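Local coordinates for protein phosphatidylinositol-specific phospholipase C1 (Streptomyces antibioticus, PDB 3H4X) that belongs to the calcium-dependent phosphoinositide phospholipase C family and folds as a closed barrel of parallel strands surrounded by helices, at residues V258-A263 and I284-H289. Sequence-based numbering, arbitrary orientation.
Sequences VFDGDA and IMTDAH
Thr-286 OG1 is gripped by two waters: one donates to it at 2.8 Å and also to Asp-260 OD1, while the other accepts from it and donates to both Asp-262 OD1 and Asp-287 OD2. With OG1 lying between the backbone N and the carbonyl carbon (chi1 56°), the hydroxyl faces strand 258-262, and CG2 rests 3.4 Å from Asp-260 OD1. Threonine suits the spot because its branched CB carries a methyl to lie by Asp-260 and a hydroxyl for the waters. Asp-262 OD1 and Asp-287 OD2 stand 4.3 Å apart, a like-charge approach that the shared water probably eases; a third water joins Asp-262 OD1 to Asp-287 O. Asp-262 OD2 turns to Thr-265 OG1, and as N-cap the aspartate suits the start of helix 263-266.

The two strands run parallel: Ile-284 N reaches Phe-259 O at 2.8 Å, nearly straight (175°), and Ile-284 O takes Gly-261 N. Gly-261 O then receives Thr-286 N, and Thr-286 O accepts Ala-263 N. Asp-260, Asp-262, Ile-284 and Thr-286 share one face. There Ile-284 CG2 lies 3.3 Å from Asp-260 OD2, whose charge is met by Lys-127. Ile-284 CD1 packs on Val-258 CG1 at 3.6 Å. Met-285 points from the opposite face, its CB 3.8 Å from CB of small Ala-263, where both also touch Leu-312 of helix 302-314. Such helix-flanked parallel strands, polar near their C-terminal ends, characterise this family's TIM-barrel-like fold.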
ATOM      1  N   VAL A 258       1.815   9.601  -3.009  1.00  6.01           N
ATOM      2  CA  VAL A 258       1.930   8.747  -1.835  1.00  5.91           C
ATOM      3  C   VAL A 258       3.400   8.694  -1.439  1.00  5.62           C
ATOM      4  O   VAL A 258       4.280   8.620  -2.299  1.00  5.67           O
ATOM      5  CB  VAL A 258       1.397   7.324  -2.122  1.00  6.00           C
ATOM      6  CG1 VAL A 258       1.461   6.454  -0.865  1.00  6.59           C
ATOM      7  CG2 VAL A 258      -0.022   7.397  -2.669  1.00  7.04           C
ATOM      8  N   PHE A 259       3.648   8.746  -0.136  1.00  5.90           N
ATOM      9  CA  PHE A 259       4.993   8.801   0.421  1.00  6.03           C
ATOM     10  C   PHE A 259       5.038   7.823   1.575  1.00  6.10           C
ATOM     11  O   PHE A 259       4.060   7.676   2.305  1.00  6.76           O
ATOM     12  CB  PHE A 259       5.300  10.222   0.884  1.00  6.64           C
ATOM     13  CG  PHE A 259       5.230  11.222  -0.222  1.00  6.42           C
ATOM     14  CD1 PHE A 259       6.379  11.612  -0.892  1.00  6.96           C
ATOM     15  CD2 PHE A 259       4.012  11.738  -0.632  1.00  6.52           C
ATOM     16  CE1 PHE A 259       6.309  12.513  -1.937  1.00  7.96           C
ATOM     17  CE2 PHE A 259       3.937  12.645  -1.672  1.00  7.41           C
ATOM     18  CZ  PHE A 259       5.089  13.036  -2.321  1.00  8.02           C
ATOM     19  N   ASP A 260       6.163   7.139   1.723  1.00  5.95           N
ATOM     20  CA  ASP A 260       6.255   6.014   2.639  1.00  6.45           C
ATOM     21  C   ASP A 260       7.633   6.048   3.278  1.00  6.46           C
ATOM     22  O   ASP A 260       8.649   6.004   2.578  1.00  6.94           O
ATOM     23  CB  ASP A 260       6.050   4.729   1.831  1.00  7.02           C
ATOM     24  CG  ASP A 260       5.904   3.501   2.690  1.00  7.58           C
ATOM     25  OD1 ASP A 260       6.822   3.217   3.479  1.00  9.85           O
ATOM     26  OD2 ASP A 260       4.869   2.810   2.562  1.00  8.48           O
ATOM     27  N   GLY A 261       7.686   6.157   4.602  1.00  6.43           N
ATOM     28  CA  GLY A 261       8.974   6.291   5.268  1.00  6.89           C
ATOM     29  C   GLY A 261       8.897   5.997   6.748  1.00  6.84           C
ATOM     30  O   GLY A 261       7.818   5.840   7.317  1.00  7.04           O
ATOM     31  N   ASP A 262      10.067   5.939   7.372  1.00  7.19           N
ATOM     32  CA  ASP A 262      10.213   5.567   8.771  1.00  7.65           C
ATOM     33  C   ASP A 262       9.596   6.600   9.719  1.00  7.42           C
ATOM     34  O   ASP A 262       9.922   7.789   9.657  1.00  7.39           O
ATOM     35  CB  ASP A 262      11.701   5.404   9.067  1.00  8.27           C
ATOM     36  CG  ASP A 262      11.968   5.030  10.496  1.00  9.01           C
ATOM     37  OD1 ASP A 262      11.574   3.918  10.897  1.00  9.75           O
ATOM     38  OD2 ASP A 262      12.570   5.856  11.216  1.00 10.33           O
ATOM     39  N   ALA A 263       8.721   6.138  10.612  1.00  7.48           N
ATOM     40  CA  ALA A 263       8.023   7.031  11.540  1.00  7.74           C
ATOM     41  C   ALA A 263       8.970   7.856  12.416  1.00  7.89           C
ATOM     42  O   ALA A 263       8.805   9.073  12.547  1.00  8.11           O
ATOM     43  CB  ALA A 263       7.053   6.246  12.414  1.00  7.91           C
ATOM     44  N   ILE A 284       2.523   7.356   4.605  1.00  6.55           N
ATOM     45  CA  ILE A 284       2.612   6.103   5.350  1.00  6.73           C
ATOM     46  C   ILE A 284       3.852   6.144   6.233  1.00  6.71           C
ATOM     47  O   ILE A 284       4.967   6.320   5.731  1.00  7.06           O
ATOM     48  CB  ILE A 284       2.711   4.867   4.413  1.00  6.91           C
ATOM     49  CG1 ILE A 284       1.413   4.629   3.637  1.00  8.08           C
ATOM     50  CG2 ILE A 284       3.030   3.615   5.218  1.00  7.81           C
ATOM     51  CD1 ILE A 284       1.080   5.677   2.614  1.00 10.42           C
ATOM     52  N   MET A 285       3.653   5.981   7.540  1.00  6.93           N
ATOM     53  CA  MET A 285       4.753   5.968   8.495  1.00  7.40           C
ATOM     54  C   MET A 285       4.961   4.557   9.027  1.00  7.42           C
ATOM     55  O   MET A 285       4.094   3.996   9.705  1.00  8.22           O
ATOM     56  CB  MET A 285       4.496   6.934   9.646  1.00  7.60           C
ATOM     57  CG  MET A 285       4.360   8.382   9.221  1.00  7.83           C
ATOM     58  SD  MET A 285       4.630   9.464  10.629  1.00  9.00           S
ATOM     59  CE  MET A 285       4.402  11.078   9.881  1.00  9.33           C
ATOM     60  N   THR A 286       6.118   3.990   8.708  1.00  7.63           N
ATOM     61  CA  THR A 286       6.415   2.600   9.024  1.00  7.84           C
ATOM     62  C   THR A 286       7.158   2.453  10.353  1.00  8.14           C
ATOM     63  O   THR A 286       7.739   3.408  10.872  1.00  8.17           O
ATOM     64  CB  THR A 286       7.220   1.934   7.887  1.00  8.12           C
ATOM     65  OG1 THR A 286       8.411   2.687   7.636  1.00  8.29           O
ATOM     66  CG2 THR A 286       6.397   1.875   6.601  1.00  8.54           C
ATOM     67  N   ASP A 287       7.139   1.242  10.893  1.00  8.38           N
ATOM     68  CA  ASP A 287       7.766   0.963  12.181  1.00  8.94           C
ATOM     69  C   ASP A 287       7.353   1.991  13.226  1.00  8.76           C
ATOM     70  O   ASP A 287       8.192   2.584  13.908  1.00  8.60           O
ATOM     71  CB  ASP A 287       9.286   0.890  12.034  1.00  9.64           C
ATOM     72  CG  ASP A 287       9.730  -0.338  11.265  1.00 11.15           C
ATOM     73  OD1 ASP A 287       9.228  -1.437  11.571  1.00 13.24           O
ATOM     74  OD2 ASP A 287      10.564  -0.208  10.350  1.00 13.76           O
ATOM     75  N   ALA A 288       6.046   2.187  13.348  1.00  8.88           N
ATOM     76  CA  ALA A 288       5.486   3.162  14.277  1.00  9.37           C
ATOM     77  C   ALA A 288       5.954   2.943  15.713  1.00  9.75           C
ATOM     78  O   ALA A 288       6.035   3.885  16.501  1.00  9.98           O
ATOM     79  CB  ALA A 288       3.967   3.138  14.210  1.00  9.49           C
ATOM     80  N   HIS A 289       6.264   1.698  16.051  1.00  9.99           N
ATOM     81  CA  HIS A 289       6.688   1.360  17.406  1.00 10.61           C
ATOM     82  C   HIS A 289       8.073   1.903  17.759  1.00 10.86           C
ATOM     83  O   HIS A 289       8.409   2.038  18.942  1.00 11.14           O
ATOM     84  CB  HIS A 289       6.669  -0.157  17.582  1.00 10.93           C
ATOM     85  CG  HIS A 289       7.594  -0.878  16.654  1.00 11.60           C
ATOM     86  ND1 HIS A 289       7.410  -0.904  15.287  1.00 12.77           N
ATOM     87  CD2 HIS A 289       8.715  -1.598  16.896  1.00 13.23           C
ATOM     88  CE1 HIS A 289       8.376  -1.611  14.730  1.00 13.97           C
ATOM     89  NE2 HIS A 289       9.181  -2.042  15.684  1.00 14.17           N
TER
HETATM   90  O   HOH W   1       9.116   3.022   4.929  1.00  9.72           O
HETATM   91  O   HOH W   2      10.212   4.366  13.246  1.00  9.49           O
HETATM   92  O   HOH W   3      10.682   2.075   9.063  1.00 10.70           O